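Local coordinates for esterase LipW (Mycobacterium marinum, PDB 3QH4), which probably hydrolyses ester bonds as a mycobacterial esterase of the alpha/beta hydrolase fold, apparently with strict substrate selectivity, at residues V73-A81 and A112-D123; R159-T170 and P186-V196. All coordinates share one frame; numbering follows the deposited sequence.

Contact 1 of 2, residues V73-A81 and A112-D123; sequences VPVRIYRAA and ARRARCAVVSVD
Tyr78 and Val119 exchange both of their backbone hydrogen bonds, Tyr78 N to Val119 O at 2.8 Å and Val119 N to Tyr78 O at 2.9 Å, and Arg76 does the same with Ser121. The Ser121 N bond to Arg76 O is nearly straight, 177° at the hydrogen. Further bonds continue the pairing at its ends: Asp123 N reaches Pro74 O, and Ala80 N reaches Cys117 O at 3.1 Å from well above the carbonyl plane. Val119 O has a second neighbour, for Tyr78 CD1 comes to 3.4 Å from it and places the oxygen at the ring edge, in the ring plane. The tyrosine is turned there with CG anti to its own carbonyl carbon (chi1 -57°), and its CE1 also meets Ser121 CB. One water links Tyr78 OH with Ser121 OG, while the phenol is also hydrogen-bonded to His105. Arg76 starts on this face but leads away to salt bridges with Asp62 and Asp102. On the other face Val75 CB packs on Val120 CG1 at 3.9 Å and Ile77 CG2 lies alongside Val120 CG2; Val75 and Val120 also touch Val142 of helix 134-148. Past the strands, Ala80 CB rests on Ala112 O, and a second water donates to Ala80 O and Arg113 O. Strand 72-79, second from the sheet edge, runs antiparallel to both 59-66 and 118-122, as the second strand of the alpha/beta hydrolase fold does.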
loop_
_atom_site.group_PDB
_atom_site.type_symbol
_atom_site.label_atom_id
_atom_site.label_comp_id
_atom_site.label_asym_id
_atom_site.label_seq_id
_atom_site.Cartn_x
_atom_site.Cartn_y
_atom_site.Cartn_z
ATOM N N VAL A 73 3.961 -7.657 -16.465
ATOM C CA VAL A 73 3.431 -6.877 -15.374
ATOM C C VAL A 73 4.028 -5.480 -15.602
ATOM O O VAL A 73 5.241 -5.349 -15.579
ATOM C CB VAL A 73 3.911 -7.470 -14.020
ATOM C CG1 VAL A 73 3.505 -6.543 -12.858
ATOM C CG2 VAL A 73 3.344 -8.908 -13.835
ATOM N N PRO A 74 3.188 -4.458 -15.869
ATOM C CA PRO A 74 3.728 -3.091 -16.013
ATOM C C PRO A 74 4.241 -2.573 -14.676
ATOM O O PRO A 74 3.748 -2.977 -13.616
ATOM C CB PRO A 74 2.531 -2.255 -16.452
ATOM C CG PRO A 74 1.531 -3.274 -16.999
ATOM C CD PRO A 74 1.744 -4.503 -16.132
ATOM N N VAL A 75 5.260 -1.735 -14.758
ATOM C CA VAL A 75 5.840 -1.096 -13.585
ATOM C C VAL A 75 6.076 0.370 -13.889
ATOM O O VAL A 75 6.195 0.775 -15.060
ATOM C CB VAL A 75 7.163 -1.766 -13.114
ATOM C CG1 VAL A 75 6.902 -3.192 -12.555
ATOM C CG2 VAL A 75 8.222 -1.777 -14.242
ATOM N N ARG A 76 6.111 1.175 -12.834
ATOM C CA ARG A 76 6.574 2.557 -12.954
ATOM C C ARG A 76 7.798 2.709 -12.069
ATOM O O ARG A 76 7.770 2.377 -10.886
ATOM C CB ARG A 76 5.481 3.554 -12.559
ATOM C CG ARG A 76 5.950 5.028 -12.691
ATOM C CD ARG A 76 4.766 5.984 -12.748
ATOM N NE ARG A 76 3.947 5.765 -13.946
ATOM C CZ ARG A 76 2.704 6.208 -14.102
ATOM N NH1 ARG A 76 2.090 6.901 -13.135
ATOM N NH2 ARG A 76 2.067 5.956 -15.257
ATOM N N ILE A 77 8.874 3.220 -12.651
ATOM C CA ILE A 77 10.119 3.326 -11.909
ATOM C C ILE A 77 10.406 4.794 -11.613
ATOM O O ILE A 77 10.461 5.623 -12.538
ATOM C CB ILE A 77 11.291 2.671 -12.667
ATOM C CG1 ILE A 77 10.922 1.235 -13.063
ATOM C CG2 ILE A 77 12.568 2.654 -11.793
ATOM C CD1 ILE A 77 11.926 0.579 -14.008
ATOM N N TYR A 78 10.613 5.080 -10.326
ATOM C CA TYR A 78 10.903 6.432 -9.844
ATOM C C TYR A 78 12.341 6.455 -9.388
ATOM O O TYR A 78 12.761 5.565 -8.654
ATOM C CB TYR A 78 9.985 6.767 -8.653
ATOM C CG TYR A 78 8.505 6.668 -8.935
ATOM C CD1 TYR A 78 7.864 5.424 -8.984
ATOM C CD2 TYR A 78 7.740 7.818 -9.105
ATOM C CE1 TYR A 78 6.506 5.338 -9.215
ATOM C CE2 TYR A 78 6.382 7.757 -9.330
ATOM C CZ TYR A 78 5.773 6.508 -9.384
ATOM O OH TYR A 78 4.438 6.449 -9.598
ATOM N N ARG A 79 13.138 7.429 -9.855
ATOM C CA ARG A 79 14.532 7.465 -9.430
ATOM C C ARG A 79 14.855 8.860 -8.865
ATOM O O ARG A 79 14.739 9.885 -9.567
ATOM C CB ARG A 79 15.487 7.070 -10.563
ATOM C CG ARG A 79 15.300 5.626 -11.092
ATOM C CD ARG A 79 16.233 5.389 -12.244
ATOM N NE ARG A 79 16.396 3.989 -12.612
ATOM C CZ ARG A 79 15.713 3.388 -13.582
ATOM N NH1 ARG A 79 14.783 4.056 -14.266
ATOM N NH2 ARG A 79 15.946 2.103 -13.863
ATOM N N ALA A 80 15.250 8.899 -7.599
ATOM C CA ALA A 80 15.636 10.148 -6.941
ATOM C C ALA A 80 16.960 10.014 -6.181
ATOM O O ALA A 80 17.163 10.641 -5.101
ATOM C CB ALA A 80 14.541 10.618 -6.017
ATOM N N ALA A 81 17.830 9.158 -6.703
ATOM C CA ALA A 81 19.173 8.993 -6.151
ATOM C C ALA A 81 20.087 8.463 -7.236
ATOM O O ALA A 81 19.616 7.795 -8.163
ATOM C CB ALA A 81 19.152 8.029 -4.960
ATOM N N ALA A 112 10.348 8.380 -3.027
ATOM C CA ALA A 112 11.611 8.438 -3.775
ATOM C C ALA A 112 12.427 9.655 -3.355
ATOM O O ALA A 112 13.611 9.553 -3.057
ATOM C CB ALA A 112 11.334 8.476 -5.288
ATOM N N ARG A 113 11.777 10.812 -3.336
ATOM C CA ARG A 113 12.460 12.075 -3.104
ATOM C C ARG A 113 12.948 12.174 -1.654
ATOM O O ARG A 113 14.130 12.497 -1.385
ATOM C CB ARG A 113 11.518 13.236 -3.405
ATOM C CG ARG A 113 12.116 14.597 -3.044
ATOM C CD ARG A 113 11.216 15.720 -3.523
ATOM N NE ARG A 113 9.973 15.796 -2.763
ATOM C CZ ARG A 113 9.812 16.473 -1.634
ATOM N NH1 ARG A 113 10.850 17.125 -1.083
ATOM N NH2 ARG A 113 8.627 16.468 -1.028
ATOM N N ARG A 114 12.048 11.872 -0.724
ATOM C CA ARG A 114 12.370 12.069 0.683
ATOM C C ARG A 114 13.328 11.035 1.259
ATOM O O ARG A 114 14.156 11.365 2.135
ATOM C CB ARG A 114 11.094 12.142 1.519
ATOM C CG ARG A 114 10.227 13.393 1.202
ATOM C CD ARG A 114 8.983 13.328 2.053
ATOM N NE ARG A 114 7.920 14.190 1.548
ATOM C CZ ARG A 114 7.371 15.182 2.241
ATOM N NH1 ARG A 114 7.817 15.478 3.463
ATOM N NH2 ARG A 114 6.357 15.875 1.712
ATOM N N ALA A 115 13.230 9.795 0.781
ATOM C CA ALA A 115 14.132 8.736 1.242
ATOM C C ALA A 115 15.391 8.644 0.386
ATOM O O ALA A 115 16.250 7.823 0.685
ATOM C CB ALA A 115 13.409 7.393 1.223
ATOM N N ARG A 116 15.473 9.439 -0.687
ATOM C CA ARG A 116 16.613 9.399 -1.629
ATOM C C ARG A 116 16.821 7.987 -2.163
ATOM O O ARG A 116 17.830 7.360 -1.903
ATOM C CB ARG A 116 17.908 9.959 -0.987
ATOM C CG ARG A 116 17.709 11.391 -0.471
ATOM C CD ARG A 116 18.986 12.027 0.156
ATOM N NE ARG A 116 19.464 11.314 1.346
ATOM C CZ ARG A 116 18.833 11.220 2.524
ATOM N NH1 ARG A 116 17.639 11.792 2.748
ATOM N NH2 ARG A 116 19.414 10.531 3.506
ATOM N N CYS A 117 15.868 7.512 -2.954
ATOM C CA CYS A 117 15.897 6.137 -3.412
ATOM C C CYS A 117 15.152 6.005 -4.725
ATOM O O CYS A 117 14.604 6.981 -5.271
ATOM C CB CYS A 117 15.275 5.180 -2.362
ATOM S SG CYS A 117 13.444 5.420 -2.141
ATOM N N ALA A 118 15.156 4.776 -5.233
ATOM C CA ALA A 118 14.314 4.390 -6.358
ATOM C C ALA A 118 13.088 3.653 -5.812
ATOM O O ALA A 118 13.140 2.998 -4.749
ATOM C CB ALA A 118 15.092 3.464 -7.313
ATOM N N VAL A 119 11.984 3.793 -6.529
ATOM C CA VAL A 119 10.764 3.060 -6.189
ATOM C C VAL A 119 10.302 2.361 -7.473
ATOM O O VAL A 119 10.254 2.977 -8.550
ATOM C CB VAL A 119 9.664 4.026 -5.684
ATOM C CG1 VAL A 119 8.341 3.276 -5.399
ATOM C CG2 VAL A 119 10.126 4.776 -4.396
ATOM N N VAL A 120 9.950 1.090 -7.353
ATOM C CA VAL A 120 9.352 0.367 -8.493
ATOM C C VAL A 120 7.932 0.021 -8.071
ATOM O O VAL A 120 7.731 -0.805 -7.167
ATOM C CB VAL A 120 10.165 -0.879 -8.879
ATOM C CG1 VAL A 120 9.542 -1.653 -10.047
ATOM C CG2 VAL A 120 11.610 -0.468 -9.245
ATOM N N SER A 121 6.961 0.652 -8.743
ATOM C CA SER A 121 5.550 0.482 -8.403
ATOM C C SER A 121 4.946 -0.589 -9.318
ATOM O O SER A 121 5.129 -0.533 -10.555
ATOM C CB SER A 121 4.819 1.825 -8.558
ATOM O OG SER A 121 3.432 1.667 -8.330
ATOM N N VAL A 122 4.217 -1.530 -8.706
ATOM C CA VAL A 122 3.694 -2.720 -9.408
ATOM C C VAL A 122 2.259 -2.515 -9.902
ATOM O O VAL A 122 1.363 -2.209 -9.091
ATOM C CB VAL A 122 3.715 -3.967 -8.475
ATOM C CG1 VAL A 122 3.217 -5.232 -9.229
ATOM C CG2 VAL A 122 5.079 -4.218 -7.896
ATOM N N ASP A 123 2.035 -2.673 -11.206
ATOM C CA ASP A 123 0.664 -2.606 -11.736
ATOM C C ASP A 123 0.106 -4.022 -11.698
ATOM O O ASP A 123 0.044 -4.708 -12.742
ATOM C CB ASP A 123 0.667 -2.080 -13.183
ATOM C CG ASP A 123 -0.711 -1.745 -13.701
ATOM O OD1 ASP A 123 -1.675 -1.682 -12.921
ATOM O OD2 ASP A 123 -0.826 -1.515 -14.936
HETATM O O HOH W 1 2.624 4.211 -8.887
HETATM O O HOH W 2 15.993 13.019 -3.361
#

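Contact 2 of 2, residues R159-T170 and P186-V196; sequences RLAVAGSSAGAT and PVIFQLLHQPV
Thr170 OG1 donates to Val196 O over 2.6 Å, tying the first turn of helix 167-181 to the chain that leaves strand 189-193. The same hydroxyl lies 3.2 Å from Val196 CB, and beside it Ala169 CB presses on Pro195 CB at 3.5 Å, making this end tightly packed. Ser166 N bonds to His193 O at 2.8 Å, whereas the return bond from Val196 N to Ser166 O is weak. Gln194 NE2 donates to Ser165 OG at 3.1 Å with the hydroxyl close to the amide plane; chi1 of 56° puts its CG over the centre of the His193 ring, the extended chain beyond carries the amide to Ser165, and OE1 accepts from Gly289 N. Val162 and Gly164 each bond through N and O to strand 189-193, at Phe189 O, Leu191 N and O, and His193 N, while Val162 CG2 meets Gln190 CB and Ala163 CB meets Leu191 CB. The far end keeps a firm Ile188 N to Leu160 O bond (2.8 Å) but is looser, with Pro186 exposed and Arg159, Val187 and Ile188 partly so. There Ile188 CD1 lies 3.9 Å from Arg159 CA, Leu160 CD2 meets Val187 CG2, and a water accepts from Leu160 N and donates to Pro186 O. Ser166 sits in a sharp strand-to-helix turn with positive phi (60°), Gly164 and Gly168 two residues before and after it; in one of its two conformers OG is hydrogen-bonded to His288 NE2. That chemistry is consistent with a GxSxG nucleophile elbow, Ser166 probably forming the catalytic triad with His288 and Asp258, its backbone N held by His193 O.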
loop_
_atom_site.group_PDB
_atom_site.type_symbol
_atom_site.label_atom_id
_atom_site.label_comp_id
_atom_site.label_asym_id
_atom_site.label_seq_id
_atom_site.Cartn_x
_atom_site.Cartn_y
_atom_site.Cartn_z
ATOM N N ARG A 159 20.064 -3.223 -0.629
ATOM C CA ARG A 159 19.225 -2.253 0.099
ATOM C C ARG A 159 17.845 -2.248 -0.549
ATOM O O ARG A 159 17.442 -1.284 -1.213
ATOM C CB ARG A 159 19.869 -0.852 0.160
ATOM C CG ARG A 159 21.052 -0.808 1.096
ATOM C CD ARG A 159 21.633 0.610 1.145
ATOM N NE ARG A 159 22.275 0.934 -0.121
ATOM C CZ ARG A 159 22.580 2.160 -0.509
ATOM N NH1 ARG A 159 22.286 3.203 0.274
ATOM N NH2 ARG A 159 23.182 2.333 -1.689
ATOM N N LEU A 160 17.149 -3.364 -0.372
ATOM C CA LEU A 160 15.811 -3.544 -0.943
ATOM C C LEU A 160 14.765 -3.489 0.155
ATOM O O LEU A 160 14.859 -4.219 1.159
ATOM C CB LEU A 160 15.721 -4.873 -1.694
ATOM C CG LEU A 160 14.320 -5.362 -2.110
ATOM C CD1 LEU A 160 13.837 -4.551 -3.277
ATOM C CD2 LEU A 160 14.425 -6.873 -2.515
ATOM N N ALA A 161 13.778 -2.605 -0.051
ATOM C CA ALA A 161 12.643 -2.467 0.859
ATOM C C ALA A 161 11.363 -2.790 0.081
ATOM O O ALA A 161 11.347 -2.760 -1.159
ATOM C CB ALA A 161 12.581 -1.043 1.426
ATOM N N VAL A 162 10.307 -3.100 0.820
ATOM C CA VAL A 162 8.995 -3.322 0.230
ATOM C C VAL A 162 8.022 -2.361 0.923
ATOM O O VAL A 162 8.243 -1.979 2.079
ATOM C CB VAL A 162 8.543 -4.809 0.360
ATOM C CG1 VAL A 162 9.489 -5.758 -0.437
ATOM C CG2 VAL A 162 8.477 -5.267 1.833
ATOM N N ALA A 163 6.984 -1.930 0.210
ATOM C CA ALA A 163 6.106 -0.916 0.745
ATOM C C ALA A 163 4.765 -1.028 0.069
ATOM O O ALA A 163 4.660 -1.535 -1.064
ATOM C CB ALA A 163 6.702 0.507 0.498
ATOM N N GLY A 164 3.739 -0.546 0.753
ATOM C CA GLY A 164 2.431 -0.465 0.099
ATOM C C GLY A 164 1.490 0.363 0.942
ATOM O O GLY A 164 1.803 0.687 2.100
ATOM N N SER A 165 0.318 0.628 0.380
ATOM C CA SER A 165 -0.765 1.295 1.095
ATOM C C SER A 165 -1.974 0.393 1.027
ATOM O O SER A 165 -2.308 -0.114 -0.062
ATOM C CB SER A 165 -1.112 2.603 0.394
ATOM O OG SER A 165 -2.262 3.234 0.945
ATOM N N SER A 166 -2.624 0.199 2.171
ATOM C CA SER A 166 -3.929 -0.498 2.213
ATOM C C SER A 166 -3.758 -1.923 1.661
ATOM O O SER A 166 -2.881 -2.658 2.092
ATOM C CB SER A 166 -4.988 0.317 1.431
ATOM O OG SER A 166 -6.332 -0.057 1.734
ATOM N N ALA A 167 -4.602 -2.313 0.702
ATOM C CA ALA A 167 -4.458 -3.650 0.088
ATOM C C ALA A 167 -3.070 -3.861 -0.532
ATOM O O ALA A 167 -2.539 -4.988 -0.564
ATOM C CB ALA A 167 -5.560 -3.818 -0.972
ATOM N N GLY A 168 -2.448 -2.811 -1.061
ATOM C CA GLY A 168 -1.054 -2.962 -1.518
ATOM C C GLY A 168 -0.074 -3.300 -0.411
ATOM O O GLY A 168 0.934 -3.976 -0.638
ATOM N N ALA A 169 -0.345 -2.814 0.795
ATOM C CA ALA A 169 0.504 -3.181 1.938
ATOM C C ALA A 169 0.343 -4.649 2.312
ATOM O O ALA A 169 1.284 -5.254 2.782
ATOM C CB ALA A 169 0.255 -2.229 3.145
ATOM N N THR A 170 -0.827 -5.221 2.037
ATOM C CA THR A 170 -1.061 -6.666 2.234
ATOM C C THR A 170 -0.071 -7.434 1.370
ATOM O O THR A 170 0.577 -8.389 1.833
ATOM C CB THR A 170 -2.506 -7.052 1.824
ATOM O OG1 THR A 170 -3.435 -6.073 2.335
ATOM C CG2 THR A 170 -2.853 -8.421 2.410
ATOM N N PRO A 186 16.764 -11.106 -0.003
ATOM C CA PRO A 186 16.593 -10.434 1.303
ATOM C C PRO A 186 15.987 -9.032 1.204
ATOM O O PRO A 186 16.236 -8.307 0.243
ATOM C CB PRO A 186 18.004 -10.355 1.880
ATOM C CG PRO A 186 18.896 -11.143 0.935
ATOM C CD PRO A 186 18.153 -11.538 -0.272
ATOM N N VAL A 187 15.205 -8.671 2.218
ATOM C CA VAL A 187 14.515 -7.368 2.292
ATOM C C VAL A 187 14.868 -6.740 3.637
ATOM O O VAL A 187 14.727 -7.384 4.675
ATOM C CB VAL A 187 12.964 -7.575 2.185
ATOM C CG1 VAL A 187 12.185 -6.329 2.636
ATOM C CG2 VAL A 187 12.570 -7.950 0.720
ATOM N N ILE A 188 15.340 -5.491 3.627
ATOM C CA ILE A 188 15.823 -4.881 4.849
ATOM C C ILE A 188 14.796 -4.014 5.574
ATOM O O ILE A 188 15.022 -3.601 6.723
ATOM C CB ILE A 188 17.117 -4.066 4.646
ATOM C CG1 ILE A 188 16.870 -2.827 3.767
ATOM C CG2 ILE A 188 18.242 -5.001 4.084
ATOM C CD1 ILE A 188 18.066 -1.857 3.754
ATOM N N PHE A 189 13.666 -3.744 4.924
ATOM C CA PHE A 189 12.682 -2.891 5.565
ATOM C C PHE A 189 11.340 -3.087 4.907
ATOM O O PHE A 189 11.289 -3.309 3.687
ATOM C CB PHE A 189 13.078 -1.418 5.424
ATOM C CG PHE A 189 12.383 -0.510 6.410
ATOM C CD1 PHE A 189 12.882 -0.370 7.707
ATOM C CD2 PHE A 189 11.242 0.208 6.037
ATOM C CE1 PHE A 189 12.247 0.483 8.623
ATOM C CE2 PHE A 189 10.572 1.032 6.957
ATOM C CZ PHE A 189 11.086 1.177 8.255
ATOM N N GLN A 190 10.269 -2.986 5.696
ATOM C CA GLN A 190 8.910 -2.978 5.120
ATOM C C GLN A 190 8.143 -1.759 5.608
ATOM O O GLN A 190 8.085 -1.469 6.820
ATOM C CB GLN A 190 8.133 -4.282 5.429
ATOM C CG GLN A 190 7.895 -4.592 6.907
ATOM C CD GLN A 190 7.066 -5.877 7.115
ATOM O OE1 GLN A 190 6.121 -6.175 6.365
ATOM N NE2 GLN A 190 7.480 -6.673 8.094
ATOM N N LEU A 191 7.487 -1.087 4.674
ATOM C CA LEU A 191 6.737 0.130 5.017
ATOM C C LEU A 191 5.274 -0.125 4.686
ATOM O O LEU A 191 4.919 -0.355 3.522
ATOM C CB LEU A 191 7.297 1.318 4.212
ATOM C CG LEU A 191 6.677 2.685 4.498
ATOM C CD1 LEU A 191 7.750 3.764 4.333
ATOM C CD2 LEU A 191 5.497 2.924 3.549
ATOM N N LEU A 192 4.458 -0.202 5.731
ATOM C CA LEU A 192 3.050 -0.611 5.587
ATOM C C LEU A 192 2.169 0.577 5.989
ATOM O O LEU A 192 1.967 0.860 7.189
ATOM C CB LEU A 192 2.741 -1.839 6.457
ATOM C CG LEU A 192 3.688 -3.033 6.334
ATOM C CD1 LEU A 192 3.322 -4.118 7.338
ATOM C CD2 LEU A 192 3.667 -3.623 4.913
ATOM N N HIS A 193 1.671 1.286 4.986
ATOM C CA HIS A 193 0.742 2.380 5.264
ATOM C C HIS A 193 -0.714 1.914 5.254
ATOM O O HIS A 193 -1.181 1.315 4.280
ATOM C CB HIS A 193 0.975 3.566 4.301
ATOM C CG HIS A 193 0.012 4.698 4.503
ATOM N ND1 HIS A 193 -0.266 5.219 5.751
ATOM C CD2 HIS A 193 -0.725 5.416 3.618
ATOM C CE1 HIS A 193 -1.149 6.199 5.628
ATOM N NE2 HIS A 193 -1.452 6.329 4.348
ATOM N N GLN A 194 -1.406 2.244 6.348
ATOM C CA GLN A 194 -2.809 1.874 6.606
ATOM C C GLN A 194 -3.138 0.481 6.018
ATOM O O GLN A 194 -4.100 0.355 5.247
ATOM C CB GLN A 194 -3.757 2.999 6.088
ATOM C CG GLN A 194 -3.543 3.322 4.594
ATOM C CD GLN A 194 -4.377 4.450 4.043
ATOM O OE1 GLN A 194 -5.014 5.200 4.782
ATOM N NE2 GLN A 194 -4.355 4.594 2.718
ATOM N N PRO A 195 -2.350 -0.545 6.401
ATOM C CA PRO A 195 -2.465 -1.869 5.747
ATOM C C PRO A 195 -3.740 -2.655 6.047
ATOM O O PRO A 195 -4.286 -2.613 7.158
ATOM C CB PRO A 195 -1.256 -2.639 6.278
ATOM C CG PRO A 195 -1.006 -2.040 7.690
ATOM C CD PRO A 195 -1.302 -0.547 7.451
ATOM N N VAL A 196 -4.230 -3.300 5.008
ATOM C CA VAL A 196 -5.249 -4.323 5.125
ATOM C C VAL A 196 -4.509 -5.589 5.588
ATOM O O VAL A 196 -3.574 -6.026 4.906
ATOM C CB VAL A 196 -5.909 -4.507 3.742
ATOM C CG1 VAL A 196 -6.776 -5.757 3.768
ATOM C CG2 VAL A 196 -6.749 -3.235 3.417
HETATM O O HOH W 3 18.007 -6.062 0.667
#

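How the contacts relate
Both contacts join neighbouring strands of one mixed eight-stranded sheet, but share no strand: strand 85-91 lies between them, pairing with 118-122 of contact 1 and 160-165 of contact 2. Their centres are about 13 Å apart and their nearest atoms about 6 Å. Contact 1, partly buried and near the sheet's edge, is antiparallel, with Arg76 salt-bridged to acids outside it and Arg79 bonded to an outside carbonyl. Contact 2 lies deeper, its centre about 6 Å from the centre of the chain against about 14 Å for that of contact 1, and is parallel, within one beta-alpha-beta unit. Its side-chain hydroxyl and amide bonds gather at the probable active-site end, whereas contact 1 joins its hydroxyls through water.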